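Local coordinates for Tv2483 (Treponema vincentii, PDB 6DET), which binds L-arginine with high selectivity and probably serves as the solute-binding lipoprotein of an amino-acid ABC transporter, at residues Ala138-Ala149 with Ala162-Ala173. Numbering follows the deposited sequence.
Sequences AQLQNRTIAVEA and ALKDHVIIKAMA. With ARG (arginine), chain B.
Strands 143-148 and 167-172 run parallel, their axes coming within 4.6 Å, from the I168 N to R143 O bond to the A149 N to M172 O bond. I145 and V147 each bond the partner strand through both N and O. I168, K170 and M172 answer in the same way. Just ahead of the strands, N142 N donates to H166 O at 2.6 Å, with a bent N-H...O angle of 144°. R143 NE reaches back to Q139 O at 3.2 Å, which lies in the guanidinium plane.

On one face I145 crosses V167, with I145 CD1 3.7 Å from V167 CG1. Further along, V147 CG2 meets I169 CG2 at 3.8 Å. L157 of helix 153-158 packs on I145 and V147, and L158 on I169. This is a beta-alpha-beta unit, strand 143-148, helix 153-158, strand 167-172, within the family 3 solute-binding fold. L140 CB and L163 CD2 extend the apolar layer at the start of the strands, 3.7 Å apart.

The other face holds T144, I168, A146 and K170. With T144 CG2 anti to the backbone N, the methyl lies against K170 CD, while OG1 faces the I168 side chain. M172 lays SD and CE beside A146 CB, each at 4.0 Å. Helix 175-184 covers A146 and M172 here. Near the turns, the Q141 amide lies alongside the H166 ring, their planes 14° apart, but Q141 is poorly ordered and its amide position less certain.

E148 sets off with CB pointing away from strand 167-172. With CG opposite the backbone N (chi1 -170°) and the chain extended, its carboxylate reaches the ligand guanidinium in the arginine pocket. Two bonds grip it: OE1 takes ligand NE at 2.8 Å, and OE2 takes NH1. D193 OD2 also bonds the bound arginine.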
ATOM      1  N   ALA A 138      -2.681 -23.228 -10.143  1.00 64.92           N
ATOM      2  CA  ALA A 138      -2.000 -24.143 -11.053  1.00 73.84           C
ATOM      3  C   ALA A 138      -2.335 -23.845 -12.505  1.00 52.85           C
ATOM      4  O   ALA A 138      -1.528 -24.127 -13.394  1.00 56.41           O
ATOM      5  CB  ALA A 138      -2.368 -25.587 -10.718  1.00109.61           C
ATOM      6  N   GLN A 139      -3.516 -23.293 -12.772  1.00 50.21           N
ATOM      7  CA  GLN A 139      -3.875 -22.936 -14.137  1.00 62.02           C
ATOM      8  C   GLN A 139      -3.180 -21.668 -14.610  1.00 73.53           C
ATOM      9  O   GLN A 139      -3.382 -21.266 -15.760  1.00 66.88           O
ATOM     10  CB  GLN A 139      -5.383 -22.763 -14.250  1.00 55.83           C
ATOM     11  CG  GLN A 139      -6.148 -24.069 -14.098  1.00 54.51           C
ATOM     12  CD  GLN A 139      -7.629 -23.850 -13.939  1.00 47.16           C
ATOM     13  OE1 GLN A 139      -8.073 -22.973 -13.193  1.00 53.00           O
ATOM     14  NE2 GLN A 139      -8.409 -24.658 -14.626  1.00 55.35           N
ATOM     15  N   LEU A 140      -2.384 -21.031 -13.763  1.00 74.32           N
ATOM     16  CA  LEU A 140      -1.597 -19.880 -14.173  1.00 78.24           C
ATOM     17  C   LEU A 140      -0.254 -20.290 -14.764  1.00 74.58           C
ATOM     18  O   LEU A 140       0.497 -19.423 -15.228  1.00 74.26           O
ATOM     19  CB  LEU A 140      -1.383 -18.937 -12.985  1.00 82.34           C
ATOM     20  CG  LEU A 140      -2.614 -18.375 -12.263  1.00 81.83           C
ATOM     21  CD1 LEU A 140      -2.192 -17.634 -11.011  1.00109.89           C
ATOM     22  CD2 LEU A 140      -3.441 -17.460 -13.152  1.00 63.73           C
ATOM     23  N   GLN A 141       0.063 -21.586 -14.772  1.00 69.38           N
ATOM     24  CA  GLN A 141       1.342 -22.038 -15.303  1.00 70.98           C
ATOM     25  C   GLN A 141       1.442 -21.724 -16.784  1.00 55.57           C
ATOM     26  O   GLN A 141       0.470 -21.865 -17.534  1.00 54.64           O
ATOM     27  CB  GLN A 141       1.529 -23.535 -15.086  1.00 99.11           C
ATOM     28  CG  GLN A 141       1.755 -23.913 -13.656  1.00129.16           C
ATOM     29  CD  GLN A 141       2.207 -25.338 -13.518  1.00163.22           C
ATOM     30  OE1 GLN A 141       3.045 -25.811 -14.282  1.00174.82           O
ATOM     31  NE2 GLN A 141       1.648 -26.040 -12.545  1.00181.62           N
ATOM     32  N   ASN A 142       2.643 -21.314 -17.210  1.00 51.12           N
ATOM     33  CA  ASN A 142       2.900 -20.967 -18.606  1.00 63.06           C
ATOM     34  C   ASN A 142       1.959 -19.856 -19.057  1.00 49.66           C
ATOM     35  O   ASN A 142       1.409 -19.889 -20.159  1.00 59.92           O
ATOM     36  CB  ASN A 142       2.776 -22.187 -19.528  1.00 83.37           C
ATOM     37  CG  ASN A 142       3.639 -23.350 -19.084  1.00102.65           C
ATOM     38  OD1 ASN A 142       3.131 -24.408 -18.716  1.00106.90           O
ATOM     39  ND2 ASN A 142       4.950 -23.164 -19.125  1.00109.22           N
ATOM     40  N   ARG A 143       1.747 -18.884 -18.185  1.00 49.17           N
ATOM     41  CA  ARG A 143       0.953 -17.709 -18.489  1.00 55.01           C
ATOM     42  C   ARG A 143       1.817 -16.472 -18.296  1.00 49.80           C
ATOM     43  O   ARG A 143       2.921 -16.537 -17.758  1.00 49.04           O
ATOM     44  CB  ARG A 143      -0.278 -17.611 -17.582  1.00 71.86           C
ATOM     45  CG  ARG A 143      -1.177 -18.827 -17.574  1.00 86.35           C
ATOM     46  CD  ARG A 143      -2.007 -18.954 -18.827  1.00 85.85           C
ATOM     47  NE  ARG A 143      -2.971 -20.034 -18.670  1.00 80.51           N
ATOM     48  CZ  ARG A 143      -3.744 -20.505 -19.642  1.00 88.35           C
ATOM     49  NH1 ARG A 143      -3.679 -19.990 -20.864  1.00 95.12           N
ATOM     50  NH2 ARG A 143      -4.587 -21.495 -19.387  1.00 75.68           N
ATOM     51  N   THR A 144       1.283 -15.339 -18.720  1.00 46.50           N
ATOM     52  CA  THR A 144       1.870 -14.039 -18.437  1.00 38.65           C
ATOM     53  C   THR A 144       1.036 -13.331 -17.387  1.00 36.31           C
ATOM     54  O   THR A 144      -0.186 -13.213 -17.531  1.00 40.13           O
ATOM     55  CB  THR A 144       1.940 -13.210 -19.718  1.00 49.63           C
ATOM     56  OG1 THR A 144       2.801 -13.881 -20.630  1.00 47.29           O
ATOM     57  CG2 THR A 144       2.463 -11.803 -19.451  1.00 53.74           C
ATOM     58  N   ILE A 145       1.695 -12.829 -16.348  1.00 36.67           N
ATOM     59  CA  ILE A 145       1.008 -12.201 -15.232  1.00 38.35           C
ATOM     60  C   ILE A 145       1.607 -10.824 -15.015  1.00 35.35           C
ATOM     61  O   ILE A 145       2.834 -10.678 -14.948  1.00 40.33           O
ATOM     62  CB  ILE A 145       1.116 -13.033 -13.945  1.00 39.35           C
ATOM     63  CG1 ILE A 145       0.625 -14.460 -14.217  1.00 38.11           C
ATOM     64  CG2 ILE A 145       0.337 -12.332 -12.812  1.00 37.86           C
ATOM     65  CD1 ILE A 145       0.715 -15.376 -13.026  1.00 38.84           C
ATOM     66  N   ALA A 146       0.745  -9.820 -14.914  1.00 35.37           N
ATOM     67  CA  ALA A 146       1.191  -8.439 -14.770  1.00 36.14           C
ATOM     68  C   ALA A 146       1.174  -8.065 -13.299  1.00 34.33           C
ATOM     69  O   ALA A 146       0.280  -8.467 -12.543  1.00 34.19           O
ATOM     70  CB  ALA A 146       0.319  -7.458 -15.564  1.00 39.96           C
ATOM     71  N   VAL A 147       2.182  -7.296 -12.904  1.00 33.43           N
ATOM     72  CA  VAL A 147       2.291  -6.803 -11.537  1.00 31.33           C
ATOM     73  C   VAL A 147       2.672  -5.336 -11.612  1.00 33.36           C
ATOM     74  O   VAL A 147       3.305  -4.885 -12.572  1.00 35.90           O
ATOM     75  CB  VAL A 147       3.319  -7.602 -10.702  1.00 34.37           C
ATOM     76  CG1 VAL A 147       3.001  -9.092 -10.760  1.00 34.63           C
ATOM     77  CG2 VAL A 147       4.763  -7.325 -11.167  1.00 38.89           C
ATOM     78  N   GLU A 148       2.280  -4.584 -10.601  1.00 35.10           N
ATOM     79  CA  GLU A 148       2.791  -3.227 -10.471  1.00 38.32           C
ATOM     80  C   GLU A 148       4.292  -3.266 -10.139  1.00 35.68           C
ATOM     81  O   GLU A 148       4.742  -4.037  -9.282  1.00 34.38           O
ATOM     82  CB  GLU A 148       1.976  -2.476  -9.414  1.00 37.09           C
ATOM     83  CG  GLU A 148       2.268  -1.000  -9.357  1.00 39.68           C
ATOM     84  CD  GLU A 148       1.434  -0.233  -8.308  1.00 38.13           C
ATOM     85  OE1 GLU A 148       0.837  -0.834  -7.375  1.00 32.82           O
ATOM     86  OE2 GLU A 148       1.417   1.014  -8.404  1.00 44.84           O
ATOM     87  N   ALA A 149       5.079  -2.471 -10.858  1.00 35.95           N
ATOM     88  CA  ALA A 149       6.519  -2.453 -10.646  1.00 34.86           C
ATOM     89  C   ALA A 149       6.868  -2.039  -9.224  1.00 35.47           C
ATOM     90  O   ALA A 149       6.206  -1.189  -8.628  1.00 39.06           O
ATOM     91  CB  ALA A 149       7.196  -1.484 -11.609  1.00 39.71           C
ATOM     92  N   ALA A 162       3.663 -23.737  -7.759  1.00 82.99           N
ATOM     93  CA  ALA A 162       3.163 -24.012  -9.103  1.00 84.88           C
ATOM     94  C   ALA A 162       3.784 -23.099 -10.156  1.00 94.05           C
ATOM     95  O   ALA A 162       3.880 -23.485 -11.327  1.00104.72           O
ATOM     96  CB  ALA A 162       1.639 -23.865  -9.126  1.00 80.45           C
ATOM     97  N   LEU A 163       4.229 -21.899  -9.763  1.00 96.71           N
ATOM     98  CA  LEU A 163       4.503 -20.830 -10.715  1.00 76.59           C
ATOM     99  C   LEU A 163       5.980 -20.527 -10.941  1.00 69.37           C
ATOM    100  O   LEU A 163       6.316 -19.953 -11.983  1.00 68.34           O
ATOM    101  CB  LEU A 163       3.797 -19.543 -10.262  1.00 72.10           C
ATOM    102  CG  LEU A 163       2.268 -19.625 -10.218  1.00 62.70           C
ATOM    103  CD1 LEU A 163       1.668 -18.246  -9.993  1.00 52.96           C
ATOM    104  CD2 LEU A 163       1.690 -20.251 -11.486  1.00 60.49           C
ATOM    105  N   LYS A 164       6.863 -20.880 -10.015  1.00 69.03           N
ATOM    106  CA  LYS A 164       8.277 -20.596 -10.206  1.00 79.64           C
ATOM    107  C   LYS A 164       8.766 -21.244 -11.494  1.00 84.43           C
ATOM    108  O   LYS A 164       8.467 -22.412 -11.771  1.00 82.53           O
ATOM    109  CB  LYS A 164       9.088 -21.106  -9.012  1.00106.96           C
ATOM    110  CG  LYS A 164      10.557 -20.690  -9.024  1.00136.99           C
ATOM    111  CD  LYS A 164      11.357 -21.370  -7.918  1.00164.92           C
ATOM    112  CE  LYS A 164      10.881 -20.976  -6.526  1.00179.51           C
ATOM    113  NZ  LYS A 164       9.779 -21.841  -6.013  1.00188.68           N
ATOM    114  N   ASP A 165       9.508 -20.478 -12.289  1.00 86.22           N
ATOM    115  CA  ASP A 165      10.088 -20.949 -13.544  1.00 96.21           C
ATOM    116  C   ASP A 165       9.036 -21.324 -14.584  1.00 72.24           C
ATOM    117  O   ASP A 165       9.369 -21.976 -15.575  1.00 67.16           O
ATOM    118  CB  ASP A 165      11.022 -22.151 -13.325  1.00119.82           C
ATOM    119  CG  ASP A 165      12.220 -21.819 -12.461  1.00129.54           C
ATOM    120  OD1 ASP A 165      12.640 -20.642 -12.443  1.00133.18           O
ATOM    121  OD2 ASP A 165      12.747 -22.745 -11.808  1.00127.33           O
ATOM    122  N   HIS A 166       7.768 -20.935 -14.386  1.00 60.96           N
ATOM    123  CA  HIS A 166       6.726 -21.209 -15.367  1.00 62.28           C
ATOM    124  C   HIS A 166       5.787 -20.024 -15.560  1.00 56.98           C
ATOM    125  O   HIS A 166       4.637 -20.218 -15.963  1.00 69.29           O
ATOM    126  CB  HIS A 166       5.920 -22.451 -14.968  1.00 62.45           C
ATOM    127  CG  HIS A 166       6.667 -23.732 -15.168  1.00 70.45           C
ATOM    128  ND1 HIS A 166       6.674 -24.742 -14.231  1.00 78.20           N
ATOM    129  CD2 HIS A 166       7.429 -24.167 -16.199  1.00 72.33           C
ATOM    130  CE1 HIS A 166       7.415 -25.742 -14.674  1.00 83.36           C
ATOM    131  NE2 HIS A 166       7.886 -25.419 -15.865  1.00 81.86           N
ATOM    132  N   VAL A 167       6.246 -18.808 -15.299  1.00 53.07           N
ATOM    133  CA  VAL A 167       5.441 -17.611 -15.493  1.00 58.62           C
ATOM    134  C   VAL A 167       6.307 -16.549 -16.156  1.00 55.31           C
ATOM    135  O   VAL A 167       7.520 -16.489 -15.930  1.00 55.06           O
ATOM    136  CB  VAL A 167       4.860 -17.105 -14.158  1.00 69.47           C
ATOM    137  CG1 VAL A 167       4.178 -15.768 -14.333  1.00 82.28           C
ATOM    138  CG2 VAL A 167       3.879 -18.118 -13.608  1.00 71.26           C
ATOM    139  N   ILE A 168       5.679 -15.736 -17.000  1.00 47.58           N
ATOM    140  CA  ILE A 168       6.259 -14.494 -17.505  1.00 57.23           C
ATOM    141  C   ILE A 168       5.641 -13.356 -16.713  1.00 47.61           C
ATOM    142  O   ILE A 168       4.412 -13.242 -16.644  1.00 43.80           O
ATOM    143  CB  ILE A 168       5.985 -14.324 -19.010  1.00 62.14           C
ATOM    144  CG1 ILE A 168       6.465 -15.548 -19.783  1.00 68.80           C
ATOM    145  CG2 ILE A 168       6.659 -13.061 -19.557  1.00 59.83           C
ATOM    146  CD1 ILE A 168       6.006 -15.562 -21.242  1.00 71.24           C
ATOM    147  N   ILE A 169       6.474 -12.512 -16.111  1.00 47.12           N
ATOM    148  CA  ILE A 169       5.995 -11.410 -15.282  1.00 45.32           C
ATOM    149  C   ILE A 169       6.200 -10.099 -16.029  1.00 41.66           C
ATOM    150  O   ILE A 169       7.313  -9.793 -16.479  1.00 49.79           O
ATOM    151  CB  ILE A 169       6.696 -11.403 -13.922  1.00 43.80           C
ATOM    152  CG1 ILE A 169       6.314 -12.684 -13.174  1.00 52.35           C
ATOM    153  CG2 ILE A 169       6.290 -10.177 -13.127  1.00 43.83           C
ATOM    154  CD1 ILE A 169       7.140 -12.952 -11.944  1.00 48.01           C
ATOM    155  N   LYS A 170       5.120  -9.332 -16.195  1.00 44.21           N
ATOM    156  CA  LYS A 170       5.195  -8.011 -16.820  1.00 44.46           C
ATOM    157  C   LYS A 170       4.944  -6.964 -15.746  1.00 45.63           C
ATOM    158  O   LYS A 170       3.894  -6.978 -15.099  1.00 41.72           O
ATOM    159  CB  LYS A 170       4.183  -7.847 -17.955  1.00 53.11           C
ATOM    160  CG  LYS A 170       4.612  -8.504 -19.245  1.00 87.95           C
ATOM    161  CD  LYS A 170       3.627  -8.242 -20.365  1.00131.27           C
ATOM    162  CE  LYS A 170       4.053  -8.963 -21.627  1.00164.31           C
ATOM    163  NZ  LYS A 170       5.415  -8.555 -22.064  1.00182.18           N
ATOM    164  N   ALA A 171       5.900  -6.060 -15.567  1.00 48.58           N
ATOM    165  CA  ALA A 171       5.790  -4.992 -14.583  1.00 39.67           C
ATOM    166  C   ALA A 171       5.250  -3.735 -15.248  1.00 45.38           C
ATOM    167  O   ALA A 171       5.743  -3.323 -16.306  1.00 47.19           O
ATOM    168  CB  ALA A 171       7.144  -4.697 -13.939  1.00 45.55           C
ATOM    169  N   MET A 172       4.240  -3.135 -14.632  1.00 45.17           N
ATOM    170  CA  MET A 172       3.586  -1.945 -15.149  1.00 50.55           C
ATOM    171  C   MET A 172       3.601  -0.826 -14.115  1.00 49.41           C
ATOM    172  O   MET A 172       3.804  -1.049 -12.919  1.00 41.81           O
ATOM    173  CB  MET A 172       2.168  -2.300 -15.571  1.00 50.85           C
ATOM    174  CG  MET A 172       2.172  -3.607 -16.343  1.00 59.51           C
ATOM    175  SD  MET A 172       0.736  -3.868 -17.386  1.00 66.18           S
ATOM    176  CE  MET A 172       1.426  -5.021 -18.578  1.00 79.21           C
ATOM    177  N   ALA A 173       3.403   0.400 -14.594  1.00 39.85           N
ATOM    178  CA  ALA A 173       3.618   1.583 -13.770  1.00 39.45           C
ATOM    179  C   ALA A 173       2.406   2.021 -12.957  1.00 48.73           C
ATOM    180  O   ALA A 173       2.572   2.786 -11.994  1.00 48.96           O
ATOM    181  CB  ALA A 173       4.049   2.759 -14.661  1.00 47.53           C
TER
HETATM  182  N   ARG B 500       1.657  -2.867  -1.340  1.00 27.15           N
HETATM  183  CA  ARG B 500       2.404  -2.307  -2.496  1.00 34.97           C
HETATM  184  C   ARG B 500       3.850  -2.051  -2.087  1.00 36.76           C
HETATM  185  O   ARG B 500       4.113  -1.946  -0.873  1.00 30.75           O
HETATM  186  CB  ARG B 500       1.770  -1.005  -2.983  1.00 31.47           C
HETATM  187  CG  ARG B 500       0.381  -1.168  -3.590  1.00 33.97           C
HETATM  188  CD  ARG B 500      -0.274   0.149  -3.995  1.00 34.94           C
HETATM  189  NE  ARG B 500       0.475   0.781  -5.064  1.00 33.12           N
HETATM  190  CZ  ARG B 500       1.229   1.867  -4.928  1.00 33.39           C
HETATM  191  NH1 ARG B 500       1.896   2.306  -5.998  1.00 33.84           N
HETATM  192  NH2 ARG B 500       1.337   2.492  -3.755  1.00 32.76           N
HETATM  193  OXT ARG B 500       4.726  -1.933  -2.955  1.00 29.36           O